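Local structure of phenylalanine ammonia-lyase (Rhodosporidium toruloides, 1Y2M) at residues W371-L375 and Q431-L435; E423-L427 and L484-T489; L283-H287 and L379-H383; A474-T478 and L522-T526. The protein catalyses the non-oxidative deamination of L-phenylalanine and L-tyrosine to trans-cinnamate and p-coumarate, the committing step of phenylpropanoid metabolism, as a homotetramer. All blocks are in the same frame, centred on the assembly; numbering follows the deposited sequence.

Interaction 1. Residues W371-L375 and Q431-L435; sequences WLGPL and QIGKL
Trp371 turns its indole edge to the 431-435 helix and gives its NE1 hydrogen to the backbone O of Gln431, 2.9 Å away at an N-H...O angle of 158°. The oxygen lies in the ring plane, but the donor stands above the carbonyl plane, on the face opposite the helical N-H of Leu435 that the same oxygen accepts. With CG anti to the backbone N (chi1 -169°), the ring extends toward helix 416-443; Leu435 CD1 lies over one face, and Leu435 CB is 3.6 Å from Trp371 CD1. The six-membered part passes the bent Gln431 side chain, whose OE1 is 3.3 Å from Trp371 CZ2 and whose NE2 hydrogen-bonds to Thr489 O of the second subunit. One residue on, Leu372 lies across Leu435, its CG 3.5 Å from Leu435 CD2. Leu375 splits its branches: CD1 rests on Ile432 CG1 at 3.7 Å, while CD2 meets Gln431 CB. The segments run nearly antiparallel, at 167° with axes 10.2 Å apart, joining helices 368-391 and 416-443 in the central helical bundle. Ser293 of helix 273-303 touches Leu372 and Ile432, and Gln294 touches Leu372, while Asn503 and Val502 of the second subunit pack on Trp371 and Leu435.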
loop_
_atom_site.group_PDB
_atom_site.type_symbol
_atom_site.label_atom_id
_atom_site.label_comp_id
_atom_site.label_asym_id
_atom_site.label_seq_id
_atom_site.Cartn_x
_atom_site.Cartn_y
_atom_site.Cartn_z
ATOM N N TRP B 371 -2.992 13.933 18.153
ATOM C CA TRP B 371 -2.796 12.736 17.357
ATOM C C TRP B 371 -4.086 11.892 17.328
ATOM O O TRP B 371 -4.488 11.361 16.275
ATOM C CB TRP B 371 -1.721 11.876 18.015
ATOM C CG TRP B 371 -1.248 10.735 17.123
ATOM C CD1 TRP B 371 -1.596 9.410 17.163
ATOM C CD2 TRP B 371 -0.304 10.856 16.041
ATOM N NE1 TRP B 371 -0.903 8.705 16.189
ATOM C CE2 TRP B 371 -0.109 9.569 15.494
ATOM C CE3 TRP B 371 0.377 11.938 15.473
ATOM C CZ2 TRP B 371 0.757 9.340 14.411
ATOM C CZ3 TRP B 371 1.229 11.695 14.403
ATOM C CH2 TRP B 371 1.398 10.421 13.888
ATOM N N LEU B 372 -4.720 11.736 18.484
ATOM C CA LEU B 372 -5.899 10.882 18.566
ATOM C C LEU B 372 -7.180 11.589 18.082
ATOM O O LEU B 372 -8.162 10.951 17.636
ATOM C CB LEU B 372 -6.052 10.419 20.006
ATOM C CG LEU B 372 -5.000 9.399 20.490
ATOM C CD1 LEU B 372 -5.160 9.150 22.005
ATOM C CD2 LEU B 372 -5.018 8.101 19.747
ATOM N N GLY B 373 -7.253 12.914 18.244
ATOM C CA GLY B 373 -8.481 13.646 17.930
ATOM C C GLY B 373 -9.016 13.360 16.526
ATOM O O GLY B 373 -10.211 13.010 16.344
ATOM N N PRO B 374 -8.148 13.480 15.521
ATOM C CA PRO B 374 -8.655 13.267 14.170
ATOM C C PRO B 374 -9.261 11.917 13.911
ATOM O O PRO B 374 -10.326 11.802 13.283
ATOM C CB PRO B 374 -7.437 13.545 13.294
ATOM C CG PRO B 374 -6.682 14.555 14.043
ATOM C CD PRO B 374 -6.781 14.003 15.485
ATOM N N LEU B 375 -8.608 10.881 14.406
ATOM C CA LEU B 375 -9.099 9.551 14.160
ATOM C C LEU B 375 -10.385 9.275 14.993
ATOM O O LEU B 375 -11.255 8.478 14.591
ATOM C CB LEU B 375 -8.053 8.495 14.399
ATOM C CG LEU B 375 -7.543 8.256 15.797
ATOM C CD1 LEU B 375 -8.371 7.217 16.549
ATOM C CD2 LEU B 375 -6.022 7.880 15.700
ATOM N N GLN B 431 -2.845 4.240 13.488
ATOM C CA GLN B 431 -2.394 5.483 14.112
ATOM C C GLN B 431 -2.421 5.402 15.647
ATOM O O GLN B 431 -1.497 5.886 16.326
ATOM C CB GLN B 431 -3.202 6.697 13.667
ATOM C CG GLN B 431 -3.086 6.963 12.162
ATOM C CD GLN B 431 -1.679 7.040 11.713
ATOM O OE1 GLN B 431 -1.019 8.065 11.907
ATOM N NE2 GLN B 431 -1.179 5.951 11.099
ATOM N N ILE B 432 -3.477 4.819 16.208
ATOM C CA ILE B 432 -3.519 4.536 17.647
ATOM C C ILE B 432 -2.325 3.656 18.003
ATOM O O ILE B 432 -1.559 3.941 18.931
ATOM C CB ILE B 432 -4.825 3.789 18.051
ATOM C CG1 ILE B 432 -6.062 4.661 17.793
ATOM C CG2 ILE B 432 -4.748 3.351 19.530
ATOM C CD1 ILE B 432 -7.369 3.935 17.897
ATOM N N GLY B 433 -2.143 2.560 17.259
ATOM C CA GLY B 433 -1.019 1.652 17.529
ATOM C C GLY B 433 0.343 2.390 17.501
ATOM O O GLY B 433 1.180 2.220 18.409
ATOM N N LYS B 434 0.613 3.191 16.482
ATOM C CA LYS B 434 1.862 3.933 16.443
ATOM C C LYS B 434 2.021 4.820 17.679
ATOM O O LYS B 434 3.076 4.830 18.287
ATOM C CB LYS B 434 1.942 4.730 15.147
ATOM C CG LYS B 434 3.224 5.504 15.028
ATOM C CD LYS B 434 4.467 4.641 14.871
ATOM C CE LYS B 434 5.690 5.530 14.653
ATOM N NZ LYS B 434 6.996 4.848 14.251
ATOM N N LEU B 435 0.968 5.510 18.105
ATOM C CA LEU B 435 1.050 6.327 19.315
ATOM C C LEU B 435 1.432 5.544 20.550
ATOM O O LEU B 435 2.408 5.858 21.253
ATOM C CB LEU B 435 -0.299 7.005 19.575
ATOM C CG LEU B 435 -0.247 8.017 20.743
ATOM C CD1 LEU B 435 0.761 9.194 20.395
ATOM C CD2 LEU B 435 -1.605 8.545 21.068
#

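Interaction 2. Residues E423-L427 and L484-T489; sequences EKTRL and LANPVT
Glu423 lays its carboxylate against the loop residues Pro487 to Thr489, its CD 3.5 Å from Thr489 CG2, and both oxygens are used. OE1 takes two hydrogen bonds from Thr489, one from the backbone N at 2.9 Å and one from OG1 at 2.7 Å, both arriving from the same face of the carboxylate plane. OE2 receives the N-H of Val488 on its syn lone pair and, from above the plane, NH1 of Arg426 in a 2.8 Å salt bridge; Ser509 OG adds a further bond. A bend at chi2 (-75°) brings the acid round to these donors. Arg426 leaves the helix extended and then bends at chi3, so that the guanidinium edge faces the loop carbonyls. Its NE binds Leu484 O at 2.7 Å, and NH1 donates almost straight to Asn486 O at 3.0 Å, with both oxygens close to the guanidinium plane. The acid and the base thus hold each other while tying down an irregular backbone. One water gives hydrogen bonds to Glu423 O and Ala485 O, and Ala485 CB packs 4.1 Å from Leu427 CD1. The loop following helix 468-484 is thereby fastened along helix 416-443. Ser509 and Thr513 of helix 506-560 complete the polar cluster, and His483 of the third subunit packs on Arg426 and Val488 while its NE2 hydrogen-bonds to Leu484 O, the carbonyl that Arg426 NE uses.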
loop_
_atom_site.group_PDB
_atom_site.type_symbol
_atom_site.label_atom_id
_atom_site.label_comp_id
_atom_site.label_asym_id
_atom_site.label_seq_id
_atom_site.Cartn_x
_atom_site.Cartn_y
_atom_site.Cartn_z
ATOM N N GLU B 423 -12.261 1.256 5.869
ATOM C CA GLU B 423 -10.957 1.773 5.366
ATOM C C GLU B 423 -10.457 2.781 6.402
ATOM O O GLU B 423 -9.293 2.679 6.852
ATOM C CB GLU B 423 -11.101 2.413 3.996
ATOM C CG GLU B 423 -11.594 1.508 2.880
ATOM C CD GLU B 423 -10.568 0.515 2.353
ATOM O OE1 GLU B 423 -9.985 0.825 1.308
ATOM O OE2 GLU B 423 -10.415 -0.572 2.902
ATOM N N LYS B 424 -11.310 3.745 6.761
ATOM C CA LYS B 424 -10.924 4.818 7.704
ATOM C C LYS B 424 -10.593 4.274 9.082
ATOM O O LYS B 424 -9.622 4.685 9.746
ATOM C CB LYS B 424 -12.031 5.884 7.854
ATOM C CG LYS B 424 -12.440 6.590 6.579
ATOM C CD LYS B 424 -13.875 7.248 6.691
ATOM C CE LYS B 424 -14.144 7.798 8.078
ATOM N NZ LYS B 424 -14.546 6.843 9.202
ATOM N N THR B 425 -11.393 3.317 9.544
ATOM C CA THR B 425 -11.142 2.775 10.880
ATOM C C THR B 425 -9.803 2.032 10.888
ATOM O O THR B 425 -9.066 2.102 11.890
ATOM C CB THR B 425 -12.320 1.897 11.313
ATOM O OG1 THR B 425 -13.514 2.699 11.355
ATOM C CG2 THR B 425 -12.075 1.196 12.692
ATOM N N ARG B 426 -9.450 1.303 9.817
ATOM C CA ARG B 426 -8.226 0.499 9.874
ATOM C C ARG B 426 -6.990 1.407 9.896
ATOM O O ARG B 426 -5.973 1.122 10.553
ATOM C CB ARG B 426 -8.208 -0.438 8.667
ATOM C CG ARG B 426 -7.212 -1.556 8.833
ATOM C CD ARG B 426 -7.387 -2.669 7.816
ATOM N NE ARG B 426 -7.352 -2.232 6.419
ATOM C CZ ARG B 426 -8.413 -1.999 5.618
ATOM N NH1 ARG B 426 -8.217 -1.640 4.362
ATOM N NH2 ARG B 426 -9.669 -2.111 6.020
ATOM N N LEU B 427 -7.094 2.519 9.229
ATOM C CA LEU B 427 -6.007 3.480 9.234
ATOM C C LEU B 427 -5.932 4.089 10.621
ATOM O O LEU B 427 -4.854 4.199 11.203
ATOM C CB LEU B 427 -6.204 4.546 8.135
ATOM C CG LEU B 427 -5.080 5.597 8.069
ATOM C CD1 LEU B 427 -3.698 5.034 7.924
ATOM C CD2 LEU B 427 -5.400 6.537 6.953
ATOM N N LEU B 484 -1.479 -3.623 7.339
ATOM C CA LEU B 484 -2.935 -3.866 7.306
ATOM C C LEU B 484 -3.663 -2.626 6.791
ATOM O O LEU B 484 -4.703 -2.763 6.138
ATOM C CB LEU B 484 -3.459 -4.257 8.695
ATOM C CG LEU B 484 -3.326 -5.756 8.959
ATOM C CD1 LEU B 484 -3.441 -6.092 10.447
ATOM C CD2 LEU B 484 -4.423 -6.522 8.171
ATOM N N ALA B 485 -3.208 -1.446 7.206
ATOM C CA ALA B 485 -3.853 -0.109 6.958
ATOM C C ALA B 485 -3.962 0.339 5.535
ATOM O O ALA B 485 -4.691 1.339 5.227
ATOM C CB ALA B 485 -3.216 0.981 7.794
ATOM N N ASN B 486 -3.235 -0.269 4.587
ATOM C CA ASN B 486 -3.409 0.050 3.169
ATOM C C ASN B 486 -4.829 -0.235 2.752
ATOM O O ASN B 486 -5.472 -1.140 3.299
ATOM C CB ASN B 486 -2.430 -0.721 2.271
ATOM C CG ASN B 486 -0.995 -0.333 2.548
ATOM O OD1 ASN B 486 -0.669 0.878 2.552
ATOM N ND2 ASN B 486 -0.158 -1.335 2.859
ATOM N N PRO B 487 -5.349 0.555 1.812
ATOM C CA PRO B 487 -6.758 0.339 1.444
ATOM C C PRO B 487 -6.994 -0.935 0.647
ATOM O O PRO B 487 -6.152 -1.362 -0.137
ATOM C CB PRO B 487 -7.088 1.546 0.576
ATOM C CG PRO B 487 -5.783 2.037 0.041
ATOM C CD PRO B 487 -4.769 1.737 1.132
ATOM N N VAL B 488 -8.155 -1.558 0.895
ATOM C CA VAL B 488 -8.633 -2.629 0.054
ATOM C C VAL B 488 -9.411 -2.107 -1.136
ATOM O O VAL B 488 -9.366 -2.695 -2.225
ATOM C CB VAL B 488 -9.566 -3.535 0.912
ATOM C CG1 VAL B 488 -10.476 -4.469 0.107
ATOM C CG2 VAL B 488 -8.753 -4.308 1.961
ATOM N N THR B 489 -10.053 -0.943 -0.985
ATOM C CA THR B 489 -10.971 -0.452 -1.988
ATOM C C THR B 489 -10.381 0.067 -3.298
ATOM O O THR B 489 -11.117 0.279 -4.262
ATOM C CB THR B 489 -11.900 0.582 -1.406
ATOM O OG1 THR B 489 -11.132 1.701 -0.936
ATOM C CG2 THR B 489 -12.737 0.003 -0.312
HETATM O O HOH W 1 -7.386 1.618 4.955
#

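Interaction 3. Residues L283-H287 and L379-H383; sequences LHDAH and LIHAH
His287 and His383 stand side by side at their nitrogen-bearing edges, their planes 45° apart and their ring centroids separated by 5.0 Å, without stacking. A hydrogen bond of 2.9 Å joins His287 NE2 to His383 ND1; the geometry fits a proton on either nitrogen, and each lies near the plane of the partner ring. The two side chains are nearly perpendicular. His287 has CG beside its backbone N, whereas His383 has CG beside its carbonyl carbon, and the two nitrogens meet between the helices. Gln44 NE2 hydrogen-bonds to His287 ND1, so both nitrogens of this buried imidazole have partners. Leu379 and His287 run alongside one another, pointing opposite ways, with Leu379 CB 4.0 Å from His287 CE1. Leu283 runs likewise against Leu379, with its CD1 3.7 Å from Leu379 CD2; the same CD1 lies over one face of the His287 ring, offset toward the rim. The other branch, Leu283 CD2, presses on the backbone of the facing helix, 3.5 Å from His383 CA, and also touches Ala382 CB. Ala286 adds a light contact, its CB 4.2 Å from Leu379 CD2. The two short helical segments run antiparallel at 151°, with axes 10.7 Å apart, and join helix 273-303 to helix 368-391. Helix 44-52 packs against both histidines through Val48 and Ile47, while Thr425 of helix 416-443 lies against Ala286 and Leu379.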
loop_
_atom_site.group_PDB
_atom_site.type_symbol
_atom_site.label_atom_id
_atom_site.label_comp_id
_atom_site.label_asym_id
_atom_site.label_seq_id
_atom_site.Cartn_x
_atom_site.Cartn_y
_atom_site.Cartn_z
ATOM N N LEU B 283 -16.373 -1.761 14.497
ATOM C CA LEU B 283 -16.423 -0.399 15.006
ATOM C C LEU B 283 -16.625 -0.358 16.510
ATOM O O LEU B 283 -15.959 0.401 17.222
ATOM C CB LEU B 283 -17.536 0.378 14.329
ATOM C CG LEU B 283 -17.603 1.843 14.799
ATOM C CD1 LEU B 283 -16.306 2.592 14.553
ATOM C CD2 LEU B 283 -18.741 2.559 14.091
ATOM N N HIS B 284 -17.539 -1.200 17.008
ATOM C CA HIS B 284 -17.694 -1.367 18.454
ATOM C C HIS B 284 -16.347 -1.625 19.137
ATOM O O HIS B 284 -15.983 -0.936 20.113
ATOM C CB HIS B 284 -18.680 -2.508 18.714
ATOM C CG HIS B 284 -18.771 -2.969 20.132
ATOM N ND1 HIS B 284 -17.835 -3.805 20.702
ATOM C CD2 HIS B 284 -19.749 -2.797 21.062
ATOM C CE1 HIS B 284 -18.226 -4.087 21.946
ATOM N NE2 HIS B 284 -19.374 -3.493 22.187
ATOM N N ASP B 285 -15.575 -2.542 18.579
ATOM C CA ASP B 285 -14.330 -2.913 19.236
ATOM C C ASP B 285 -13.310 -1.785 19.148
ATOM O O ASP B 285 -12.565 -1.530 20.096
ATOM C CB ASP B 285 -13.821 -4.227 18.635
ATOM C CG ASP B 285 -14.665 -5.439 19.018
ATOM O OD1 ASP B 285 -15.508 -5.380 19.931
ATOM O OD2 ASP B 285 -14.431 -6.490 18.400
ATOM N N ALA B 286 -13.306 -1.097 18.007
ATOM C CA ALA B 286 -12.393 0.027 17.776
ATOM C C ALA B 286 -12.678 1.127 18.751
ATOM O O ALA B 286 -11.769 1.782 19.240
ATOM C CB ALA B 286 -12.498 0.522 16.349
ATOM N N HIS B 287 -13.948 1.383 19.044
ATOM C CA HIS B 287 -14.257 2.462 20.016
ATOM C C HIS B 287 -13.607 2.171 21.362
ATOM O O HIS B 287 -13.079 3.055 22.054
ATOM C CB HIS B 287 -15.749 2.553 20.266
ATOM C CG HIS B 287 -16.548 3.245 19.186
ATOM N ND1 HIS B 287 -16.229 4.488 18.682
ATOM C CD2 HIS B 287 -17.732 2.896 18.619
ATOM C CE1 HIS B 287 -17.162 4.847 17.809
ATOM N NE2 HIS B 287 -18.093 3.899 17.762
ATOM N N LEU B 379 -14.012 7.858 13.797
ATOM C CA LEU B 379 -14.812 6.792 14.387
ATOM C C LEU B 379 -16.252 7.230 14.693
ATOM O O LEU B 379 -17.187 6.467 14.508
ATOM C CB LEU B 379 -14.149 6.318 15.662
ATOM C CG LEU B 379 -12.804 5.606 15.477
ATOM C CD1 LEU B 379 -12.072 5.394 16.787
ATOM C CD2 LEU B 379 -13.017 4.318 14.700
ATOM N N ILE B 380 -16.421 8.458 15.155
ATOM C CA ILE B 380 -17.776 9.001 15.354
ATOM C C ILE B 380 -18.581 9.153 14.032
ATOM O O ILE B 380 -19.792 8.881 13.948
ATOM C CB ILE B 380 -17.670 10.340 16.089
ATOM C CG1 ILE B 380 -17.053 10.112 17.476
ATOM C CG2 ILE B 380 -19.020 11.085 16.164
ATOM C CD1 ILE B 380 -16.787 11.411 18.219
ATOM N N HIS B 381 -17.873 9.584 12.989
ATOM C CA HIS B 381 -18.484 9.625 11.655
ATOM C C HIS B 381 -18.914 8.233 11.185
ATOM O O HIS B 381 -20.089 8.004 10.784
ATOM C CB HIS B 381 -17.469 10.219 10.666
ATOM C CG HIS B 381 -18.026 10.463 9.300
ATOM N ND1 HIS B 381 -18.107 9.471 8.344
ATOM C CD2 HIS B 381 -18.474 11.597 8.707
ATOM C CE1 HIS B 381 -18.602 9.993 7.225
ATOM N NE2 HIS B 381 -18.833 11.265 7.418
ATOM N N ALA B 382 -18.013 7.272 11.309
ATOM C CA ALA B 382 -18.342 5.909 10.947
ATOM C C ALA B 382 -19.568 5.403 11.705
ATOM O O ALA B 382 -20.440 4.705 11.143
ATOM C CB ALA B 382 -17.200 5.000 11.205
ATOM N N HIS B 383 -19.659 5.770 12.978
ATOM C CA HIS B 383 -20.802 5.349 13.788
ATOM C C HIS B 383 -22.093 5.921 13.147
ATOM O O HIS B 383 -23.145 5.252 13.066
ATOM C CB HIS B 383 -20.671 5.895 15.219
ATOM C CG HIS B 383 -21.449 5.108 16.198
ATOM N ND1 HIS B 383 -20.878 4.090 16.926
ATOM C CD2 HIS B 383 -22.750 5.156 16.556
ATOM C CE1 HIS B 383 -21.801 3.556 17.706
ATOM N NE2 HIS B 383 -22.945 4.182 17.499
#

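Interaction 4. Residues A474-T478 and L522-T526; sequences AAAYT and LLLAT
Tyr477 and Leu522 form a CH-pi contact: Leu522 CB sits 3.8 Å from the ring centroid and only 10° off the ring normal, while Leu522 CD1 approaches the rim at CE1. The two side chains cross at about a right angle. Apolar packing extends the contact. Tyr477 CD2 lies 3.6 Å from Leu523 CA, placing the ring close against the helix backbone. Leu523, its CG anti to the backbone N (chi1 179°), directs CD1 to Ala474 CB at 3.6 Å. Its other methyl, Leu523 CD2, makes a van der Waals contact with the hydroxyl oxygen Thr478 OG1 at 3.5 Å. No direct hydrogen bond crosses between the segments, but a water bridges them in the plane of the phenol, 2.6 Å from Tyr477 OH and giving a bond to Thr526 OG1. Within each helix a threonine hydroxyl donates to a carbonyl four residues earlier: Thr478 OG1 to Ala474 O, and Thr526 OG1, which thus also takes the water's bond, to Leu522 O at 2.9 Å. Each carbonyl accepts the threonine's backbone N-H as well, from its opposite face. The segments are antiparallel at 155°, with axes 9.4 Å apart. Phe437 of helix 416-443 lies against Ala474 and Thr478, and Arg206 of the third subunit packs on Tyr477. This core packing joins helix 506-560 to helix 468-484, which also carries the cinnamate-binding Lys468, and is characteristic of the long-helix bundle of the PAL/histidase fold.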
loop_
_atom_site.group_PDB
_atom_site.type_symbol
_atom_site.label_atom_id
_atom_site.label_comp_id
_atom_site.label_asym_id
_atom_site.label_seq_id
_atom_site.Cartn_x
_atom_site.Cartn_y
_atom_site.Cartn_z
ATOM N N ALA B 474 5.947 -5.131 20.733
ATOM C CA ALA B 474 5.182 -3.957 20.450
ATOM C C ALA B 474 5.566 -3.454 19.058
ATOM O O ALA B 474 4.713 -3.023 18.249
ATOM C CB ALA B 474 5.444 -2.899 21.508
ATOM N N ALA B 475 6.855 -3.483 18.755
ATOM C CA ALA B 475 7.326 -3.051 17.426
ATOM C C ALA B 475 6.648 -3.939 16.364
ATOM O O ALA B 475 6.167 -3.479 15.329
ATOM C CB ALA B 475 8.822 -3.162 17.317
ATOM N N ALA B 476 6.688 -5.234 16.597
ATOM C CA ALA B 476 6.164 -6.194 15.615
ATOM C C ALA B 476 4.670 -5.922 15.347
ATOM O O ALA B 476 4.161 -5.998 14.220
ATOM C CB ALA B 476 6.345 -7.596 16.138
ATOM N N TYR B 477 3.913 -5.683 16.422
ATOM C CA TYR B 477 2.467 -5.478 16.259
ATOM C C TYR B 477 2.241 -4.203 15.468
ATOM O O TYR B 477 1.353 -4.141 14.606
ATOM C CB TYR B 477 1.785 -5.411 17.618
ATOM C CG TYR B 477 1.971 -6.595 18.517
ATOM C CD1 TYR B 477 2.060 -7.908 18.048
ATOM C CD2 TYR B 477 2.067 -6.394 19.915
ATOM C CE1 TYR B 477 2.222 -8.998 18.956
ATOM C CE2 TYR B 477 2.231 -7.500 20.842
ATOM C CZ TYR B 477 2.334 -8.791 20.338
ATOM O OH TYR B 477 2.480 -9.843 21.223
ATOM N N THR B 478 3.039 -3.176 15.767
ATOM C CA THR B 478 2.899 -1.899 15.116
ATOM C C THR B 478 3.206 -2.045 13.618
ATOM O O THR B 478 2.470 -1.527 12.756
ATOM C CB THR B 478 3.784 -0.853 15.815
ATOM O OG1 THR B 478 3.392 -0.786 17.184
ATOM C CG2 THR B 478 3.661 0.484 15.212
ATOM N N LEU B 522 -3.482 -6.835 21.019
ATOM C CA LEU B 522 -2.221 -7.432 21.518
ATOM C C LEU B 522 -1.277 -6.326 21.981
ATOM O O LEU B 522 -0.637 -6.437 23.032
ATOM C CB LEU B 522 -1.514 -8.205 20.389
ATOM C CG LEU B 522 -2.190 -9.492 19.901
ATOM C CD1 LEU B 522 -1.590 -10.016 18.618
ATOM C CD2 LEU B 522 -2.115 -10.549 20.985
ATOM N N LEU B 523 -1.160 -5.278 21.175
ATOM C CA LEU B 523 -0.286 -4.143 21.494
ATOM C C LEU B 523 -0.744 -3.447 22.764
ATOM O O LEU B 523 0.091 -3.094 23.633
ATOM C CB LEU B 523 -0.245 -3.184 20.305
ATOM C CG LEU B 523 0.586 -1.934 20.466
ATOM C CD1 LEU B 523 1.964 -2.174 20.891
ATOM C CD2 LEU B 523 0.483 -1.029 19.185
ATOM N N LEU B 524 -2.045 -3.155 22.853
ATOM C CA LEU B 524 -2.512 -2.397 24.012
ATOM C C LEU B 524 -2.473 -3.265 25.297
ATOM O O LEU B 524 -2.232 -2.751 26.399
ATOM C CB LEU B 524 -3.891 -1.784 23.771
ATOM C CG LEU B 524 -3.874 -0.748 22.646
ATOM C CD1 LEU B 524 -5.195 0.003 22.695
ATOM C CD2 LEU B 524 -2.715 0.245 22.691
ATOM N N ALA B 525 -2.686 -4.577 25.158
ATOM C CA ALA B 525 -2.525 -5.513 26.320
ATOM C C ALA B 525 -1.058 -5.455 26.806
ATOM O O ALA B 525 -0.782 -5.453 27.975
ATOM C CB ALA B 525 -2.912 -6.892 25.975
ATOM N N THR B 526 -0.148 -5.487 25.862
ATOM C CA THR B 526 1.290 -5.365 26.158
ATOM C C THR B 526 1.634 -4.055 26.894
ATOM O O THR B 526 2.356 -4.013 27.904
ATOM C CB THR B 526 2.071 -5.501 24.840
ATOM O OG1 THR B 526 1.883 -6.829 24.347
ATOM C CG2 THR B 526 3.561 -5.208 24.959
HETATM O O HOH W 2 2.992 -9.469 23.732
#

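All four contacts lie in the central helical bundle. Helix 416-443 is shared by interactions 1 and 2, and helix 368-391 by interactions 1 and 3; the centres in each pair are about 14 Å apart. Along the chain, interaction 1 alternates with both 2 and 3, and 2 alternates with 4; interaction 3 closes before 2 and 4 open, and interaction 1 closes before 4 opens. Lys424 of interaction 2 packs on Ala382 of interaction 3, and Gly433 of interaction 1 touches Leu523 of interaction 4. Interactions 3 and 4 are farthest apart, centres about 21 Å. Neighbouring subunits reach every contact, so the bundle core is also part of the tetramer's interior.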